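Orotidine 5'-phosphate decarboxylase (Streptomyces avermitilis, PDB 3V75) probably catalyses the decarboxylation of orotidine 5'-phosphate to UMP, the last step of de novo UMP biosynthesis. Local coordinates at residues 25-28 and 29-32; 125-128 and 129-132. All blocks are in the same frame, centred on the assembly; numbering follows the deposited sequence. Where two conformers were deposited one is given.

Overall arrangement
Following the chain from the N terminus, contact 1 (25-28 and 29-32) comes first: an extended run turns at P26 into helix 27-38, which precedes the first barrel strand, 42-45. Contact 2 (125-128 and 129-132) follows much later, on helix 124-134 after the third strand, 113-120. Both are local: contact 1 joins the residues entering a helix to its first turn, contact 2 successive turns. Neither closes a long loop, and they lie in series without nesting or crossing. The centres of contacts 1 and 2 are about 22 Å apart. Contact 1 packs on L113 of strand 113-120, whereas contact 2 belongs to the TIM-barrel crossover from that strand to strand 145-148 and also faces the second subunit of the assembly.

Contact 1 (25-28 and 29-32); sequences EPFG and ARLS
The hydrogen bonds between E25-G28 and A29-S32 start a helix. P26 sits at the N-cap, where a residue lacking an N-H costs nothing in helical bonding, and its carbonyl O takes R30 N at 3.0 Å. L31 N follows on F27 O at 2.7 Å, and S32 N on G28 O. One side-chain bond reaches back past this first turn: R30 NE donates to E25 O over 2.8 Å, bent to 132° at the hydrogen, from a chain that turns back on itself beyond CG.

The charged ends behave differently. E25 and R30 run past each other in opposite directions, touching through their aliphatic parts, E25 CB to R30 CG at 3.8 Å, while E25 OE1 stays 6.0 Å from R30 NE. OE2 of E25 comes to 3.4 Å from A29 CB, and E25 OE1 forms a salt bridge with R33, one turn beyond A29; R30 NH1 and NH2 are taken by D144 and the carbonyl of G168.

Apolar contacts come from F27 and L31. With CG of F27 swung opposite the backbone N (chi1 176°), the ring lies where L31 CB stands over one face, 4.2 Å from the centroid, a CH-pi contact. L31 CD2 adds a touch on F27 CZ, and R30 NH2 meets the ring edge near CD1, the guanidinium inclined 63° to the ring. F27 and L31 suit the buried side of the helix, also meeting S216 and P238 respectively; the backbone N of G28 is hydrogen-bonded to S216 OG.

The chemistry implies a division of labour for R30: NE grips the backbone before the helix, while NH1 and NH2 tie the helix start to D144 and G168, fixing the rotation of the guanidinium.

Contact 2 (125-128 and 129-132); sequences STMA and AYAE
S125-A128 and A129-E132 are successive turns of one alpha helix, joined by four i to i+4 backbone bonds. A129 N to S125 O, at 2.9 Å, is the most bent of them, 143° at the hydrogen. Y130 N to T126 O, A131 N to M127 O and E132 N to A128 O are straighter, the last being 2.8 Å long.

Among the side chains, M127 (a selenomethionine) and Y130 carry the contact. M127 leaves with CG anti to its own N (chi1 -173°), then bends at chi2 and chi3, bringing M127 CE to 3.5 Å from Y130 CB. The two chains cross at about a right angle, and M127 CE also reaches Y130 CD2 at 3.9 Å, oblique to the ring. A flexible selenoether chain suits this bend, and Y130 CB and the near ring carbon CD2 offer its methyl an apolar surface. With the ring cut away to an alanine here, M127 CE would probably keep its touch on CB but lose CD2, and the packing on R120 of the second subunit would probably go too. The small methyls of A128, A129 and A131 let other elements come close.

The helix is the crossover of the beta-alpha-beta unit between strands 113-120 and 145-148. M127 and A128 pack on P159, and A131 on L163, both of the adjoining helix 158-167. Toward the second subunit, S125 and A129 meet F88, T126 meets Q85, and E132 OE2 forms a salt bridge with R91, all three of that subunit. The side chains of Y130 and K119, the predicted proton donor at the end of strand 113-120, are about 9 Å apart, so this helix borders both the dimer interface and the probable active site.

Contact 1 (25-28 and 29-32)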
ATOM      1  N   GLU A  25     -16.558  -3.406 -20.707  1.00 13.81           N
ATOM      2  CA  GLU A  25     -15.644  -2.981 -21.770  1.00 15.18           C
ATOM      3  C   GLU A  25     -14.301  -2.568 -21.132  1.00 11.06           C
ATOM      4  O   GLU A  25     -14.253  -2.170 -19.970  1.00 11.88           O
ATOM      5  CB  GLU A  25     -16.308  -1.839 -22.563  1.00 13.99           C
ATOM      6  CG  GLU A  25     -15.345  -1.032 -23.473  1.00 34.16           C
ATOM      7  CD  GLU A  25     -15.965   0.076 -24.358  1.00 45.78           C
ATOM      8  OE1 GLU A  25     -16.788   0.918 -23.892  1.00 40.77           O
ATOM      9  OE2 GLU A  25     -15.544   0.090 -25.551  1.00 44.43           O
ATOM     10  N   PRO A  26     -13.184  -2.714 -21.864  1.00 11.28           N
ATOM     11  CA  PRO A  26     -11.876  -2.404 -21.271  1.00  9.82           C
ATOM     12  C   PRO A  26     -11.793  -0.981 -20.692  1.00 11.90           C
ATOM     13  O   PRO A  26     -12.375  -0.043 -21.275  1.00  9.93           O
ATOM     14  CB  PRO A  26     -10.906  -2.590 -22.449  1.00 12.67           C
ATOM     15  CG  PRO A  26     -11.589  -3.614 -23.329  1.00 15.11           C
ATOM     16  CD  PRO A  26     -13.061  -3.329 -23.207  1.00 13.89           C
ATOM     17  N   PHE A  27     -11.120  -0.851 -19.553  1.00  9.68           N
ATOM     18  CA  PHE A  27     -11.018   0.416 -18.870  1.00  9.67           C
ATOM     19  C   PHE A  27     -10.534   1.567 -19.769  1.00  9.18           C
ATOM     20  O   PHE A  27     -11.109   2.674 -19.711  1.00  8.68           O
ATOM     21  CB  PHE A  27     -10.136   0.293 -17.628  1.00  8.54           C
ATOM     22  CG  PHE A  27      -9.911   1.581 -16.929  1.00  7.18           C
ATOM     23  CD1 PHE A  27     -10.958   2.213 -16.276  1.00  7.80           C
ATOM     24  CD2 PHE A  27      -8.658   2.171 -16.918  1.00  6.97           C
ATOM     25  CE1 PHE A  27     -10.744   3.425 -15.596  1.00  7.60           C
ATOM     26  CE2 PHE A  27      -8.450   3.385 -16.265  1.00  6.57           C
ATOM     27  CZ  PHE A  27      -9.507   4.016 -15.623  1.00  7.62           C
ATOM     28  N   GLY A  28      -9.516   1.339 -20.594  1.00  8.87           N
ATOM     29  CA  GLY A  28      -8.965   2.438 -21.389  1.00  9.04           C
ATOM     30  C   GLY A  28     -10.057   3.010 -22.294  1.00 10.36           C
ATOM     31  O   GLY A  28     -10.201   4.254 -22.421  1.00 10.38           O
ATOM     32  N   ALA A  29     -10.836   2.134 -22.934  1.00  9.31           N
ATOM     33  CA  ALA A  29     -11.926   2.569 -23.782  1.00  9.71           C
ATOM     34  C   ALA A  29     -13.025   3.267 -22.974  1.00 11.08           C
ATOM     35  O   ALA A  29     -13.575   4.301 -23.411  1.00 10.48           O
ATOM     36  CB  ALA A  29     -12.522   1.376 -24.547  1.00 11.36           C
ATOM     37  N   ARG A  30     -13.394   2.706 -21.821  1.00 10.74           N
ATOM     38  CA  ARG A  30     -14.456   3.321 -21.016  1.00  9.18           C
ATOM     39  C   ARG A  30     -14.017   4.696 -20.501  1.00 10.76           C
ATOM     40  O   ARG A  30     -14.829   5.634 -20.467  1.00  9.89           O
ATOM     41  CB  ARG A  30     -14.851   2.397 -19.854  1.00 10.19           C
ATOM     42  CG  ARG A  30     -15.475   1.078 -20.355  1.00 12.04           C
ATOM     43  CD  ARG A  30     -16.079   0.266 -19.191  1.00 11.20           C
ATOM     44  NE  ARG A  30     -15.066  -0.151 -18.211  1.00 10.61           N
ATOM     45  CZ  ARG A  30     -15.047   0.203 -16.925  1.00  9.34           C
ATOM     46  NH1 ARG A  30     -15.989   1.013 -16.430  1.00  9.72           N
ATOM     47  NH2 ARG A  30     -14.080  -0.231 -16.124  1.00  9.90           N
ATOM     48  N   LEU A  31     -12.755   4.805 -20.113  1.00  7.72           N
ATOM     49  CA  LEU A  31     -12.215   6.067 -19.592  1.00  7.76           C
ATOM     50  C   LEU A  31     -12.195   7.133 -20.716  1.00 10.34           C
ATOM     51  O   LEU A  31     -12.589   8.280 -20.504  1.00  9.30           O
ATOM     52  CB  LEU A  31     -10.812   5.822 -19.048  1.00  7.18           C
ATOM     53  CG  LEU A  31     -10.045   7.105 -18.696  1.00  6.72           C
ATOM     54  CD1 LEU A  31     -10.764   7.807 -17.523  1.00  9.79           C
ATOM     55  CD2 LEU A  31      -8.635   6.807 -18.346  1.00  7.18           C
ATOM     56  N   SER A  32     -11.718   6.752 -21.903  1.00  9.71           N
ATOM     57  CA  SER A  32     -11.669   7.665 -23.054  0.70  9.64           C
ATOM     58  C   SER A  32     -13.083   8.191 -23.334  1.00 12.85           C
ATOM     59  O   SER A  32     -13.286   9.419 -23.535  1.00 12.12           O
ATOM     60  CB  SER A  32     -11.111   6.929 -24.287  0.70 13.76           C
ATOM     61  OG  SER A  32     -11.070   7.790 -25.420  0.70 14.10           O
TER

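Contact 2 (125-128 and 129-132)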
ATOM      1  N   SER A 125       0.392 -14.377  -4.349  1.00  9.41           N
ATOM      2  CA  SER A 125      -1.008 -14.470  -3.939  1.00  8.28           C
ATOM      3  C   SER A 125      -1.404 -13.293  -3.074  1.00  8.63           C
ATOM      4  O   SER A 125      -2.600 -13.050  -2.879  1.00  9.10           O
ATOM      5  CB  SER A 125      -1.323 -15.799  -3.259  1.00 14.25           C
ATOM      6  OG  SER A 125      -0.588 -15.918  -2.056  1.00 17.93           O
ATOM      7  N   THR A 126      -0.427 -12.570  -2.520  1.00  8.40           N
ATOM      8  CA  THR A 126      -0.785 -11.381  -1.745  1.00  7.52           C
ATOM      9  C   THR A 126      -1.213 -10.250  -2.681  1.00  6.66           C
ATOM     10  O   THR A 126      -2.202  -9.574  -2.439  1.00  6.42           O
ATOM     11  CB  THR A 126       0.392 -10.898  -0.865  1.00  5.82           C
ATOM     12  OG1 THR A 126       0.843 -11.984  -0.054  1.00  9.99           O
ATOM     13  CG2 THR A 126      -0.086  -9.758   0.039  1.00  7.51           C
HETATM   14  N   MSE A 127      -0.479 -10.108  -3.780  1.00  5.78           N
HETATM   15  CA  MSE A 127      -0.858  -9.192  -4.844  1.00  4.94           C
HETATM   16  C   MSE A 127      -2.215  -9.592  -5.414  1.00  6.39           C
HETATM   17  O   MSE A 127      -3.058  -8.737  -5.679  1.00  6.47           O
HETATM   18  CB  MSE A 127       0.200  -9.185  -5.950  1.00  6.50           C
HETATM   19  CG  MSE A 127      -0.026  -8.128  -7.018  1.00  5.90           C
HETATM   20 SE   MSE A 127       0.317  -6.320  -6.372  0.80 13.92          SE
HETATM   21  CE  MSE A 127      -1.502  -5.829  -5.869  1.00 21.16           C
ATOM     22  N   ALA A 128      -2.427 -10.895  -5.598  1.00  6.84           N
ATOM     23  CA  ALA A 128      -3.715 -11.378  -6.083  1.00  7.34           C
ATOM     24  C   ALA A 128      -4.843 -11.005  -5.131  1.00  7.30           C
ATOM     25  O   ALA A 128      -5.953 -10.687  -5.558  1.00  7.68           O
ATOM     26  CB  ALA A 128      -3.659 -12.894  -6.278  1.00  8.20           C
ATOM     27  N   ALA A 129      -4.584 -11.086  -3.826  1.00  6.80           N
ATOM     28  CA  ALA A 129      -5.594 -10.748  -2.844  1.00  7.25           C
ATOM     29  C   ALA A 129      -5.950  -9.249  -2.882  1.00  6.37           C
ATOM     30  O   ALA A 129      -7.116  -8.894  -2.765  1.00  6.07           O
ATOM     31  CB  ALA A 129      -5.131 -11.180  -1.431  1.00  7.89           C
ATOM     32  N   TYR A 130      -4.964  -8.364  -3.064  1.00  5.22           N
ATOM     33  CA  TYR A 130      -5.307  -6.960  -3.288  1.00  5.12           C
ATOM     34  C   TYR A 130      -6.141  -6.776  -4.553  1.00  6.82           C
ATOM     35  O   TYR A 130      -7.097  -5.974  -4.593  1.00  6.68           O
ATOM     36  CB  TYR A 130      -4.041  -6.136  -3.442  1.00  7.48           C
ATOM     37  CG  TYR A 130      -3.366  -5.737  -2.144  1.00  4.43           C
ATOM     38  CD1 TYR A 130      -4.109  -5.159  -1.102  1.00  4.86           C
ATOM     39  CD2 TYR A 130      -1.975  -5.857  -1.997  1.00  5.86           C
ATOM     40  CE1 TYR A 130      -3.488  -4.725   0.077  1.00  5.34           C
ATOM     41  CE2 TYR A 130      -1.331  -5.436  -0.828  1.00  5.46           C
ATOM     42  CZ  TYR A 130      -2.101  -4.869   0.204  1.00  6.99           C
ATOM     43  OH  TYR A 130      -1.476  -4.437   1.367  1.00  6.35           O
ATOM     44  N   ALA A 131      -5.802  -7.524  -5.597  1.00  8.33           N
ATOM     45  CA  ALA A 131      -6.595  -7.445  -6.819  1.00 10.86           C
ATOM     46  C   ALA A 131      -7.995  -7.946  -6.568  1.00 13.43           C
ATOM     47  O   ALA A 131      -8.972  -7.392  -7.100  1.00 14.16           O
ATOM     48  CB  ALA A 131      -5.918  -8.232  -7.944  1.00 12.53           C
ATOM     49  N   GLU A 132      -8.148  -8.992  -5.771  1.00  8.83           N
ATOM     50  CA  GLU A 132      -9.450  -9.566  -5.361  0.56 12.04           C
ATOM     51  C   GLU A 132     -10.287  -8.462  -4.656  1.00 10.93           C
ATOM     52  O   GLU A 132     -11.505  -8.372  -4.820  1.00 15.89           O
ATOM     53  CB  GLU A 132      -9.245 -10.806  -4.420  0.56  7.35           C
ATOM     54  CG  GLU A 132     -10.517 -11.450  -3.793  0.56 14.46           C
ATOM     55  CD  GLU A 132     -10.258 -12.754  -2.952  0.56 10.32           C
ATOM     56  OE1 GLU A 132      -9.315 -13.508  -3.319  0.56 17.16           O
ATOM     57  OE2 GLU A 132     -11.012 -13.056  -2.017  0.56 10.19           O
TER